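Local coordinates for protein enoyl-CoA hydratase (Mycobacterium thermoresistibile, PDB 3T3W) that probably catalyses the reversible hydration of enoyl-CoA thioesters in lipid metabolism, as a crotonase-fold lyase, and carries a bound zinc ion, at residues L48-D53 with S103-E108; K118-A123 with W137-I142; A122-R127 with A148-P153; G132-W137 with V162-H167. All coordinates share one frame; numbering follows the deposited sequence.

Interaction 1. Residues L48-D53 with S103-E108; sequences LLDELD and SRRYLE
The guanidinium of Arg105 takes the carboxylate of Asp50 at its edge, and on one face it carries Arg104 NH1, shifted toward the rim; the ring of Tyr106 receives Leu49 CD1 at its own edge, near the ring plane. This is a helix-helix contact of the crotonase fold, joining helices 46-61 and 95-115, whose short segments cross at 54° with axes 10.4 Å apart. Arg105 grips Asp50 side-on: NE donates to OD1 over 2.8 Å and NH2 to OD2 over 2.9 Å. The second bond is nearly straight, at 170°, and uses the syn lone pair of OD2, whereas the first meets OD1 well out of the carboxylate plane. Two bonds from one guanidinium fix the rotation of the carboxylate, and Tyr109 OH gives OD1 a further hydrogen bond. Arg104, its chain extended, adds only a long charge contact from NH2 to Asp50 OD1, with no N-H aimed at the oxygen. Both arginines approach the carboxylate from the same general direction, and their charges would probably favour its ionised form. Beside this salt bridge the contact is apolar, with Leu49 CD1 3.5 Å from Tyr106 CE1.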
loop_
_atom_site.group_PDB
_atom_site.type_symbol
_atom_site.label_atom_id
_atom_site.label_comp_id
_atom_site.label_asym_id
_atom_site.label_seq_id
_atom_site.Cartn_x
_atom_site.Cartn_y
_atom_site.Cartn_z
ATOM N N LEU F 48 14.138 27.298 -19.394
ATOM C CA LEU F 48 15.101 26.201 -19.367
ATOM C C LEU F 48 14.399 24.846 -19.180
ATOM O O LEU F 48 14.700 23.875 -19.835
ATOM C CB LEU F 48 16.158 26.438 -18.280
ATOM C CG LEU F 48 17.292 25.409 -18.191
ATOM C CD1 LEU F 48 18.583 26.063 -17.675
ATOM C CD2 LEU F 48 16.878 24.198 -17.345
ATOM N N LEU F 49 13.460 24.794 -18.248
ATOM C CA LEU F 49 12.753 23.539 -17.959
ATOM C C LEU F 49 11.883 23.087 -19.133
ATOM O O LEU F 49 11.857 21.901 -19.471
ATOM C CB LEU F 49 11.939 23.705 -16.682
ATOM C CG LEU F 49 12.775 23.722 -15.398
ATOM C CD1 LEU F 49 11.918 24.143 -14.197
ATOM C CD2 LEU F 49 13.391 22.353 -15.157
ATOM N N ASP F 50 11.228 24.031 -19.807
ATOM C CA ASP F 50 10.490 23.693 -21.042
ATOM C C ASP F 50 11.418 23.126 -22.121
ATOM O O ASP F 50 11.092 22.139 -22.794
ATOM C CB ASP F 50 9.737 24.892 -21.616
ATOM C CG ASP F 50 8.610 25.379 -20.735
ATOM O OD1 ASP F 50 8.180 24.679 -19.799
ATOM O OD2 ASP F 50 8.175 26.539 -20.991
ATOM N N GLU F 51 12.597 23.727 -22.262
ATOM C CA GLU F 51 13.547 23.296 -23.266
ATOM C C GLU F 51 14.133 21.911 -22.912
ATOM O O GLU F 51 14.344 21.033 -23.781
ATOM C CB GLU F 51 14.633 24.378 -23.406
ATOM C CG GLU F 51 15.522 24.218 -24.579
ATOM C CD GLU F 51 16.572 25.331 -24.765
ATOM O OE1 GLU F 51 16.507 26.368 -24.069
ATOM O OE2 GLU F 51 17.471 25.110 -25.619
ATOM N N LEU F 52 14.382 21.716 -21.621
ATOM C CA LEU F 52 14.899 20.435 -21.133
ATOM C C LEU F 52 13.852 19.346 -21.345
ATOM O O LEU F 52 14.162 18.223 -21.801
ATOM C CB LEU F 52 15.230 20.553 -19.632
ATOM C CG LEU F 52 15.736 19.304 -18.890
ATOM C CD1 LEU F 52 16.937 18.674 -19.648
ATOM C CD2 LEU F 52 16.141 19.578 -17.428
ATOM N N ASP F 53 12.589 19.656 -21.027
ATOM C CA ASP F 53 11.502 18.698 -21.284
ATOM C C ASP F 53 11.402 18.302 -22.765
ATOM O O ASP F 53 11.224 17.110 -23.121
ATOM C CB ASP F 53 10.165 19.254 -20.806
ATOM C CG ASP F 53 9.062 18.224 -20.881
ATOM O OD1 ASP F 53 9.185 17.098 -20.328
ATOM O OD2 ASP F 53 8.074 18.535 -21.543
ATOM N N SER F 103 3.076 22.334 -10.256
ATOM C CA SER F 103 2.611 20.984 -10.576
ATOM C C SER F 103 3.033 20.578 -11.989
ATOM O O SER F 103 3.286 19.394 -12.245
ATOM C CB SER F 103 1.111 20.753 -10.329
ATOM O OG SER F 103 0.341 21.414 -11.277
ATOM N N ARG F 104 3.114 21.538 -12.893
ATOM C CA ARG F 104 3.493 21.279 -14.267
ATOM C C ARG F 104 5.011 21.159 -14.411
ATOM O O ARG F 104 5.552 20.102 -14.781
ATOM C CB ARG F 104 2.951 22.391 -15.178
ATOM C CG ARG F 104 3.336 22.226 -16.647
ATOM C CD ARG F 104 3.009 23.470 -17.474
ATOM N NE ARG F 104 3.691 23.422 -18.780
ATOM C CZ ARG F 104 3.781 24.440 -19.631
ATOM N NH1 ARG F 104 3.231 25.620 -19.328
ATOM N NH2 ARG F 104 4.420 24.285 -20.797
ATOM N N ARG F 105 5.735 22.219 -14.111
ATOM C CA ARG F 105 7.170 22.212 -14.491
ATOM C C ARG F 105 8.115 21.522 -13.505
ATOM O O ARG F 105 9.235 21.174 -13.875
ATOM C CB ARG F 105 7.663 23.624 -14.747
ATOM C CG ARG F 105 6.999 24.242 -15.959
ATOM C CD ARG F 105 7.723 25.540 -16.300
ATOM N NE ARG F 105 7.349 26.090 -17.588
ATOM C CZ ARG F 105 6.418 27.006 -17.802
ATOM N NH1 ARG F 105 5.682 27.479 -16.795
ATOM N NH2 ARG F 105 6.255 27.491 -19.043
ATOM N N TYR F 106 7.676 21.331 -12.267
ATOM C CA TYR F 106 8.480 20.663 -11.295
ATOM C C TYR F 106 7.988 19.197 -11.236
ATOM O O TYR F 106 8.658 18.275 -11.754
ATOM C CB TYR F 106 8.449 21.417 -9.968
ATOM C CG TYR F 106 8.975 22.862 -10.054
ATOM C CD1 TYR F 106 9.883 23.230 -11.052
ATOM C CD2 TYR F 106 8.614 23.827 -9.105
ATOM C CE1 TYR F 106 10.365 24.520 -11.108
ATOM C CE2 TYR F 106 9.111 25.117 -9.153
ATOM C CZ TYR F 106 9.980 25.453 -10.169
ATOM O OH TYR F 106 10.507 26.734 -10.250
ATOM N N LEU F 107 6.777 18.985 -10.764
ATOM C CA LEU F 107 6.308 17.612 -10.505
ATOM C C LEU F 107 6.055 16.785 -11.776
ATOM O O LEU F 107 6.608 15.674 -11.930
ATOM C CB LEU F 107 5.040 17.661 -9.664
ATOM C CG LEU F 107 4.555 16.320 -9.102
ATOM C CD1 LEU F 107 5.582 15.765 -8.145
ATOM C CD2 LEU F 107 3.226 16.494 -8.393
ATOM N N GLU F 108 5.210 17.288 -12.677
ATOM C CA GLU F 108 4.807 16.532 -13.864
ATOM C C GLU F 108 6.013 16.280 -14.797
ATOM O O GLU F 108 6.193 15.170 -15.312
ATOM C CB GLU F 108 3.682 17.257 -14.626
ATOM C CG GLU F 108 3.172 16.584 -15.900
ATOM C CD GLU F 108 2.257 17.484 -16.733
ATOM O OE1 GLU F 108 1.420 18.211 -16.132
ATOM O OE2 GLU F 108 2.405 17.483 -17.995
#

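Interaction 2. Residues K118-A123 with W137-I142; sequences KPSIAA and WPCDLI. With EDO (1,2-ethanediol), chain H.
Strands 120-124 and 141-145, neighbours in the six-stranded main sheet of the crotonase fold, run parallel, pairing Ile121 with Leu141 and Ala122 with Ile142, and the backbone ladder includes Leu141 N to Ser120 O (3.1 Å) and Ala122 N to Leu141 O (2.8 Å). CA-H...O contacts from Ile121 CA to Leu141 O and from Ile142 CA to Ala122 O accompany these bonds. Just before strand 141-145, Ser120 and Asp140 exchange side-chain-to-backbone bonds. Ser120 OG accepts from Asp140 N at 3.0 Å, and Asp140 OD2 accepts from Ser120 N at 2.9 Å, on its anti side and 21° out of the carboxylate plane. The serine torsion sets OG between its own backbone N and carbonyl carbon (chi1 59°), the position from which it meets Asp140 N while donating to a water that in turn donates to Pro138 O. On one face of the sheet Ile121 CG1 touches Leu141 CD1 at 4.2 Å; on the other, Ala122 CB packs against Cys139 SG at 3.7 Å and, more loosely, against Ile142 CG1. The carboxylate of Asp140 is shared further: OD2 forms a salt bridge with Lys229, and OD1 with Lys177 of a neighbouring subunit, two positive charges that would be expected to keep it ionised. An ethanediol, probably from the crystallisation liquor, donates from O1 to Asp140 O. Helix 133-136 lies between the strands in sequence; strand 67-72 pairs with the other edge of 120-124, helix 206-217 covers Ile121, and helix 95-115 packs on Pro138.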
loop_
_atom_site.group_PDB
_atom_site.type_symbol
_atom_site.label_atom_id
_atom_site.label_comp_id
_atom_site.label_asym_id
_atom_site.label_seq_id
_atom_site.Cartn_x
_atom_site.Cartn_y
_atom_site.Cartn_z
ATOM N N LYS F 118 13.578 4.332 -21.700
ATOM C CA LYS F 118 14.955 4.074 -22.120
ATOM C C LYS F 118 15.834 4.379 -20.905
ATOM O O LYS F 118 15.476 5.228 -20.084
ATOM C CB LYS F 118 15.360 5.028 -23.246
ATOM C CG LYS F 118 14.501 4.918 -24.484
ATOM C CD LYS F 118 15.013 5.797 -25.604
ATOM C CE LYS F 118 14.097 5.639 -26.803
ATOM N NZ LYS F 118 14.521 6.448 -27.989
ATOM N N PRO F 119 17.008 3.712 -20.777
ATOM C CA PRO F 119 17.905 4.020 -19.681
ATOM C C PRO F 119 18.414 5.441 -19.735
ATOM O O PRO F 119 18.683 5.939 -20.832
ATOM C CB PRO F 119 19.060 3.045 -19.876
ATOM C CG PRO F 119 18.416 1.869 -20.556
ATOM C CD PRO F 119 17.438 2.524 -21.514
ATOM N N SER F 120 18.532 6.077 -18.566
ATOM C CA SER F 120 19.086 7.422 -18.457
ATOM C C SER F 120 20.110 7.494 -17.349
ATOM O O SER F 120 19.999 6.837 -16.298
ATOM C CB SER F 120 17.999 8.454 -18.216
ATOM O OG SER F 120 17.266 8.147 -17.012
ATOM N N ILE F 121 21.111 8.318 -17.579
ATOM C CA ILE F 121 22.214 8.463 -16.653
ATOM C C ILE F 121 22.482 9.941 -16.435
ATOM O O ILE F 121 22.657 10.682 -17.410
ATOM C CB ILE F 121 23.512 7.825 -17.228
ATOM C CG1 ILE F 121 23.294 6.366 -17.662
ATOM C CG2 ILE F 121 24.639 7.940 -16.204
ATOM C CD1 ILE F 121 24.435 5.734 -18.494
ATOM N N ALA F 122 22.495 10.396 -15.183
ATOM C CA ALA F 122 22.939 11.762 -14.852
ATOM C C ALA F 122 24.416 11.773 -14.462
ATOM O O ALA F 122 24.848 10.917 -13.673
ATOM C CB ALA F 122 22.096 12.350 -13.705
ATOM N N ALA F 123 25.160 12.747 -14.978
ATOM C CA ALA F 123 26.548 13.041 -14.616
ATOM C C ALA F 123 26.548 14.314 -13.789
ATOM O O ALA F 123 26.223 15.395 -14.313
ATOM C CB ALA F 123 27.392 13.236 -15.878
ATOM N N TRP F 137 17.458 13.044 -10.006
ATOM C CA TRP F 137 16.692 11.909 -9.456
ATOM C C TRP F 137 15.856 11.148 -10.462
ATOM O O TRP F 137 15.782 9.914 -10.365
ATOM C CB TRP F 137 15.828 12.314 -8.267
ATOM C CG TRP F 137 16.541 12.485 -6.959
ATOM C CD1 TRP F 137 17.698 11.887 -6.524
ATOM C CD2 TRP F 137 16.051 13.253 -5.821
ATOM N NE1 TRP F 137 17.999 12.246 -5.231
ATOM C CE2 TRP F 137 17.031 13.068 -4.746
ATOM C CE3 TRP F 137 14.948 14.056 -5.601
ATOM C CZ2 TRP F 137 16.877 13.663 -3.517
ATOM C CZ3 TRP F 137 14.818 14.658 -4.359
ATOM C CH2 TRP F 137 15.744 14.446 -3.338
ATOM N N PRO F 138 15.237 11.830 -11.449
ATOM C CA PRO F 138 14.466 11.076 -12.480
ATOM C C PRO F 138 15.306 10.142 -13.373
ATOM O O PRO F 138 14.761 9.287 -14.056
ATOM C CB PRO F 138 13.790 12.186 -13.302
ATOM C CG PRO F 138 13.637 13.279 -12.263
ATOM C CD PRO F 138 14.946 13.273 -11.526
ATOM N N CYS F 139 16.616 10.374 -13.426
ATOM C CA CYS F 139 17.494 9.501 -14.174
ATOM C C CYS F 139 17.618 8.153 -13.452
ATOM O O CYS F 139 17.516 8.066 -12.232
ATOM C CB CYS F 139 18.874 10.140 -14.382
ATOM S SG CYS F 139 18.862 11.637 -15.426
ATOM N N ASP F 140 17.841 7.108 -14.222
ATOM C CA ASP F 140 17.982 5.781 -13.684
ATOM C C ASP F 140 19.232 5.604 -12.840
ATOM O O ASP F 140 19.167 4.971 -11.786
ATOM C CB ASP F 140 17.941 4.732 -14.794
ATOM C CG ASP F 140 16.608 4.714 -15.511
ATOM O OD1 ASP F 140 15.565 4.649 -14.805
ATOM O OD2 ASP F 140 16.616 4.842 -16.756
ATOM N N LEU F 141 20.360 6.068 -13.361
ATOM C CA LEU F 141 21.665 5.959 -12.736
ATOM C C LEU F 141 22.247 7.355 -12.550
ATOM O O LEU F 141 21.974 8.281 -13.356
ATOM C CB LEU F 141 22.613 5.158 -13.619
ATOM C CG LEU F 141 22.088 3.838 -14.208
ATOM C CD1 LEU F 141 23.191 3.140 -15.046
ATOM C CD2 LEU F 141 21.614 2.880 -13.110
ATOM N N ILE F 142 23.000 7.517 -11.465
ATOM C CA ILE F 142 23.758 8.764 -11.220
ATOM C C ILE F 142 25.252 8.472 -11.039
ATOM O O ILE F 142 25.651 7.630 -10.208
ATOM C CB ILE F 142 23.215 9.572 -10.037
ATOM C CG1 ILE F 142 21.716 9.928 -10.223
ATOM C CG2 ILE F 142 24.076 10.849 -9.854
ATOM C CD1 ILE F 142 21.050 10.579 -9.003
HETATM C C1 EDO H . 16.345 5.565 -9.605
HETATM O O1 EDO H . 16.659 4.514 -10.471
HETATM C C2 EDO H . 14.984 5.360 -9.007
HETATM O O2 EDO H . 14.017 5.488 -10.073
HETATM O O HOH W 1 14.544 8.329 -16.561
#

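Interaction 3. Residues A122-R127 with A148-P153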
loop_
_atom_site.group_PDB
_atom_site.type_symbol
_atom_site.label_atom_id
_atom_site.label_comp_id
_atom_site.label_asym_id
_atom_site.label_seq_id
_atom_site.Cartn_x
_atom_site.Cartn_y
_atom_site.Cartn_z
ATOM N N ALA F 122 22.495 10.396 -15.183
ATOM C CA ALA F 122 22.939 11.762 -14.852
ATOM C C ALA F 122 24.416 11.773 -14.462
ATOM O O ALA F 122 24.848 10.917 -13.673
ATOM C CB ALA F 122 22.096 12.350 -13.705
ATOM N N ALA F 123 25.160 12.747 -14.978
ATOM C CA ALA F 123 26.548 13.041 -14.616
ATOM C C ALA F 123 26.548 14.314 -13.789
ATOM O O ALA F 123 26.223 15.395 -14.313
ATOM C CB ALA F 123 27.392 13.236 -15.878
ATOM N N VAL F 124 26.854 14.187 -12.503
ATOM C CA VAL F 124 26.718 15.303 -11.575
ATOM C C VAL F 124 28.070 15.762 -11.045
ATOM O O VAL F 124 28.770 15.037 -10.369
ATOM C CB VAL F 124 25.771 14.985 -10.393
ATOM C CG1 VAL F 124 25.658 16.192 -9.437
ATOM C CG2 VAL F 124 24.412 14.549 -10.915
ATOM N N GLN F 125 28.412 17.016 -11.343
ATOM C CA GLN F 125 29.623 17.654 -10.815
ATOM C C GLN F 125 29.279 18.818 -9.895
ATOM O O GLN F 125 28.216 19.434 -10.027
ATOM C CB GLN F 125 30.486 18.160 -11.965
ATOM C CG GLN F 125 30.146 19.553 -12.510
ATOM C CD GLN F 125 29.032 19.557 -13.521
ATOM O OE1 GLN F 125 28.120 18.699 -13.518
ATOM N NE2 GLN F 125 29.065 20.568 -14.380
ATOM N N GLY F 126 30.187 19.143 -8.985
ATOM C CA GLY F 126 30.002 20.308 -8.114
ATOM C C GLY F 126 28.656 20.361 -7.395
ATOM O O GLY F 126 28.152 19.369 -6.926
ATOM N N ARG F 127 28.067 21.559 -7.277
ATOM C CA ARG F 127 26.831 21.700 -6.498
ATOM C C ARG F 127 25.605 21.229 -7.238
ATOM O O ARG F 127 25.370 21.581 -8.415
ATOM C CB ARG F 127 26.620 23.159 -6.113
ATOM C CG ARG F 127 27.718 23.685 -5.220
ATOM C CD ARG F 127 27.374 23.277 -3.820
ATOM N NE ARG F 127 28.290 23.819 -2.815
ATOM C CZ ARG F 127 28.050 23.724 -1.510
ATOM N NH1 ARG F 127 26.923 23.160 -1.072
ATOM N NH2 ARG F 127 28.935 24.232 -0.649
ATOM N N ALA F 148 31.354 16.534 -5.987
ATOM C CA ALA F 148 29.925 16.877 -6.032
ATOM C C ALA F 148 29.419 17.047 -4.605
ATOM O O ALA F 148 29.872 16.378 -3.683
ATOM C CB ALA F 148 29.107 15.793 -6.706
ATOM N N LEU F 149 28.529 18.020 -4.443
ATOM C CA LEU F 149 27.923 18.331 -3.155
ATOM C C LEU F 149 26.427 18.426 -3.364
ATOM O O LEU F 149 25.987 19.221 -4.169
ATOM C CB LEU F 149 28.475 19.650 -2.610
ATOM C CG LEU F 149 29.905 19.522 -2.072
ATOM C CD1 LEU F 149 30.461 20.896 -1.710
ATOM C CD2 LEU F 149 29.950 18.675 -0.823
ATOM N N PHE F 150 25.676 17.602 -2.649
ATOM C CA PHE F 150 24.226 17.501 -2.795
ATOM C C PHE F 150 23.554 18.064 -1.570
ATOM O O PHE F 150 23.929 17.725 -0.444
ATOM C CB PHE F 150 23.790 16.042 -2.939
ATOM C CG PHE F 150 24.268 15.370 -4.189
ATOM C CD1 PHE F 150 23.505 15.379 -5.346
ATOM C CD2 PHE F 150 25.480 14.714 -4.216
ATOM C CE1 PHE F 150 23.922 14.705 -6.484
ATOM C CE2 PHE F 150 25.910 14.045 -5.374
ATOM C CZ PHE F 150 25.143 14.062 -6.523
ATOM N N SER F 151 22.522 18.896 -1.762
ATOM C CA SER F 151 21.836 19.489 -0.601
ATOM C C SER F 151 20.416 19.901 -0.973
ATOM O O SER F 151 20.107 20.041 -2.155
ATOM C CB SER F 151 22.642 20.711 -0.064
ATOM O OG SER F 151 22.618 21.785 -1.014
ATOM N N ASP F 152 19.577 20.066 0.046
ATOM C CA ASP F 152 18.284 20.705 -0.128
ATOM C C ASP F 152 17.991 21.563 1.090
ATOM O O ASP F 152 17.303 21.093 1.989
ATOM C CB ASP F 152 17.181 19.688 -0.351
ATOM C CG ASP F 152 15.847 20.328 -0.629
ATOM O OD1 ASP F 152 15.809 21.600 -0.768
ATOM O OD2 ASP F 152 14.842 19.567 -0.644
ATOM N N PRO F 153 18.493 22.821 1.097
ATOM C CA PRO F 153 18.292 23.722 2.231
ATOM C C PRO F 153 17.007 24.560 2.221
ATOM O O PRO F 153 16.974 25.654 2.863
ATOM C CB PRO F 153 19.522 24.621 2.169
ATOM C CG PRO F 153 19.883 24.677 0.741
ATOM C CD PRO F 153 19.496 23.347 0.146
HETATM O O HOH W 2 25.072 21.298 -2.282
#
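A small three-stranded sheet of the crotonase fold begins here, as the chain leaving strand 120-124 of the main sheet turns through Gln125 and Gly126 into strand 127-129, parallel to 149-151. Its bridge pairs Arg127 with Leu149. Leu149 N donates to Gly126 O at 2.9 Å; the bond is straight at the hydrogen (165°), but the donor stands well above the carbonyl plane. The same oxygen is approached by Ala148 CA at 3.2 Å in a CA-H...O contact. Across the bridge, Arg127 bends at chi2 (-83°), which lays its guanidinium over Leu149: CD1 sits over the centre of one face, 3.7 Å from CZ. Arg127 NH1 donates to a water that also contacts Ser151 OG and, weakly, Leu149 O. At the main-sheet end, Val124 CG1, anti to its own backbone N, meets Phe150 CZ at 3.6 Å, the two side chains coming from opposite directions. Ala148 CB fits beside Val124 O and Gly126 O. Arg127 thus divides its roles: the flat face of its charged group makes an apolar contact with the leucine methyl, while NH1 donates to a water shared with Ser151 OG.

Interaction 4. Residues G132-W137 with V162-H167; sequences GLLLCW and VEYHGH. With ZN (zinc ion), chain T.
Trp137 reaches across from just after the short helix 133-136 into the loop 162-167. Its CB lies beside Tyr164 CE2, and farther out CE3 meets Tyr164 CD2 at 4.0 Å, at the edge of the phenol ring and near its plane. Gly166 CA covers one face of the six-membered ring in a CH-pi contact, 3.8 Å from the centroid; Leu133 CB lies over the opposite face. At CZ3 the ring edge approaches Tyr164 O to 3.4 Å. CH2, at the tip, points over the centre of the His167 ring in an edge-to-face pair, with the planes of Trp137 and His167 at 69° and their centroids 4.8 Å apart. The imidazole's NE2 is hydrogen-bonded to Asp152. One water donates to Trp137 O and bonds Tyr164 OH, linking the backbone carbonyl of Trp137 to the phenol hydroxyl. Nearby, Leu134 CD1 slides past Val162 CG2 at 3.6 Å, and Leu134 CG packs on Tyr164 CB. Between Val162 and Tyr164, Glu163 binds zinc through OE2 at 2.1 Å, in a site completed by Glu102, His252, His256 and water. Helix 95-115 packs on Leu134 and Glu163 through Tyr106, and helix 241-263 borders Glu163 and Tyr164.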
loop_
_atom_site.group_PDB
_atom_site.type_symbol
_atom_site.label_atom_id
_atom_site.label_comp_id
_atom_site.label_asym_id
_atom_site.label_seq_id
_atom_site.Cartn_x
_atom_site.Cartn_y
_atom_site.Cartn_z
ATOM N N GLY F 132 17.974 21.256 -8.321
ATOM C CA GLY F 132 18.921 20.380 -9.033
ATOM C C GLY F 132 18.583 18.877 -8.925
ATOM O O GLY F 132 18.768 18.081 -9.875
ATOM N N LEU F 133 18.082 18.493 -7.760
ATOM C CA LEU F 133 17.704 17.103 -7.493
ATOM C C LEU F 133 16.556 16.649 -8.375
ATOM O O LEU F 133 16.415 15.450 -8.671
ATOM C CB LEU F 133 17.342 16.944 -6.016
ATOM C CG LEU F 133 18.511 17.260 -5.057
ATOM C CD1 LEU F 133 17.987 17.490 -3.654
ATOM C CD2 LEU F 133 19.527 16.093 -5.087
ATOM N N LEU F 134 15.709 17.582 -8.798
ATOM C CA LEU F 134 14.607 17.261 -9.713
ATOM C C LEU F 134 15.091 16.947 -11.119
ATOM O O LEU F 134 14.340 16.365 -11.903
ATOM C CB LEU F 134 13.563 18.387 -9.755
ATOM C CG LEU F 134 12.453 18.287 -8.737
ATOM C CD1 LEU F 134 13.022 18.421 -7.325
ATOM C CD2 LEU F 134 11.357 19.302 -8.972
ATOM N N LEU F 135 16.353 17.260 -11.421
ATOM C CA LEU F 135 16.915 16.924 -12.724
ATOM C C LEU F 135 17.618 15.567 -12.703
ATOM O O LEU F 135 17.513 14.838 -13.680
ATOM C CB LEU F 135 17.866 17.998 -13.212
ATOM C CG LEU F 135 17.324 19.455 -13.180
ATOM C CD1 LEU F 135 18.323 20.411 -13.871
ATOM C CD2 LEU F 135 15.923 19.550 -13.825
ATOM N N CYS F 136 18.350 15.235 -11.631
ATOM C CA CYS F 136 19.101 14.000 -11.596
ATOM C C CYS F 136 18.295 12.831 -11.021
ATOM O O CYS F 136 18.445 11.697 -11.509
ATOM C CB CYS F 136 20.453 14.164 -10.864
ATOM S SG CYS F 136 20.365 14.683 -9.155
ATOM N N TRP F 137 17.458 13.044 -10.006
ATOM C CA TRP F 137 16.692 11.909 -9.456
ATOM C C TRP F 137 15.856 11.148 -10.462
ATOM O O TRP F 137 15.782 9.914 -10.365
ATOM C CB TRP F 137 15.828 12.314 -8.267
ATOM C CG TRP F 137 16.541 12.485 -6.959
ATOM C CD1 TRP F 137 17.698 11.887 -6.524
ATOM C CD2 TRP F 137 16.051 13.253 -5.821
ATOM N NE1 TRP F 137 17.999 12.246 -5.231
ATOM C CE2 TRP F 137 17.031 13.068 -4.746
ATOM C CE3 TRP F 137 14.948 14.056 -5.601
ATOM C CZ2 TRP F 137 16.877 13.663 -3.517
ATOM C CZ3 TRP F 137 14.818 14.658 -4.359
ATOM C CH2 TRP F 137 15.744 14.446 -3.338
ATOM N N VAL F 162 12.018 20.047 -1.372
ATOM C CA VAL F 162 11.540 20.389 -2.741
ATOM C C VAL F 162 10.308 19.573 -3.147
ATOM O O VAL F 162 9.848 18.639 -2.428
ATOM C CB VAL F 162 12.667 20.233 -3.782
ATOM C CG1 VAL F 162 13.786 21.275 -3.503
ATOM C CG2 VAL F 162 13.228 18.799 -3.768
ATOM N N GLU F 163 9.787 19.928 -4.325
ATOM C CA GLU F 163 8.448 19.510 -4.754
ATOM C C GLU F 163 8.310 18.030 -5.057
ATOM O O GLU F 163 7.194 17.491 -4.996
ATOM C CB GLU F 163 8.114 20.278 -6.048
ATOM C CG GLU F 163 7.868 21.775 -5.862
ATOM C CD GLU F 163 9.114 22.687 -5.809
ATOM O OE1 GLU F 163 10.261 22.184 -5.799
ATOM O OE2 GLU F 163 8.910 23.927 -5.723
ATOM N N TYR F 164 9.415 17.377 -5.405
ATOM C CA TYR F 164 9.476 15.980 -5.814
ATOM C C TYR F 164 10.303 15.299 -4.732
ATOM O O TYR F 164 11.545 15.439 -4.678
ATOM C CB TYR F 164 10.162 15.885 -7.170
ATOM C CG TYR F 164 10.333 14.519 -7.823
ATOM C CD1 TYR F 164 9.466 14.095 -8.820
ATOM C CD2 TYR F 164 11.425 13.706 -7.547
ATOM C CE1 TYR F 164 9.632 12.868 -9.474
ATOM C CE2 TYR F 164 11.633 12.505 -8.230
ATOM C CZ TYR F 164 10.726 12.090 -9.208
ATOM O OH TYR F 164 10.902 10.916 -9.916
ATOM N N HIS F 165 9.609 14.627 -3.833
ATOM C CA HIS F 165 10.235 14.085 -2.638
ATOM C C HIS F 165 10.891 12.734 -2.916
ATOM O O HIS F 165 10.394 11.682 -2.539
ATOM C CB HIS F 165 9.244 13.997 -1.460
ATOM C CG HIS F 165 9.914 13.651 -0.152
ATOM N ND1 HIS F 165 10.429 14.607 0.672
ATOM C CD2 HIS F 165 10.274 12.426 0.395
ATOM C CE1 HIS F 165 11.025 13.995 1.715
ATOM N NE2 HIS F 165 10.939 12.670 1.541
ATOM N N GLY F 166 12.070 12.787 -3.521
ATOM C CA GLY F 166 12.928 11.622 -3.686
ATOM C C GLY F 166 13.704 11.294 -2.408
ATOM O O GLY F 166 14.244 10.205 -2.278
ATOM N N HIS F 167 13.785 12.264 -1.486
ATOM C CA HIS F 167 14.746 12.212 -0.404
ATOM C C HIS F 167 14.666 10.899 0.360
ATOM O O HIS F 167 15.698 10.244 0.623
ATOM C CB HIS F 167 14.550 13.356 0.613
ATOM C CG HIS F 167 14.379 14.726 0.000
ATOM N ND1 HIS F 167 13.337 15.039 -0.840
ATOM C CD2 HIS F 167 15.109 15.898 0.183
ATOM C CE1 HIS F 167 13.428 16.342 -1.183
ATOM N NE2 HIS F 167 14.506 16.875 -0.540
HETATM ZN ZN ZN T . 7.609 25.097 -4.520
HETATM O O HOH W 3 12.990 9.282 -9.248
HETATM O O HOH W 4 9.452 25.886 -3.855
#

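Interaction 1 comes first in sequence and closes before the others open; interactions 2 and 3 both start from strand 120-124, and interaction 4 alternates with each of them along the chain. Interaction 4 is central: its centre is about 11 Å from that of interaction 3 and about 12 Å from those of interactions 1 and 2. Tyr106 packs on Glu163, bringing the helix pair of interaction 1 to the zinc site, while Asp152 of interaction 3 joins interaction 4 at Val162. Interactions 1 and 3, about 19 Å apart between centres, lie on opposite sides of the chain's centre. Helix 133-136 and loop 162-167 lie between helices 46-61 and 95-115 and strands of both sheets, touching all three other contacts.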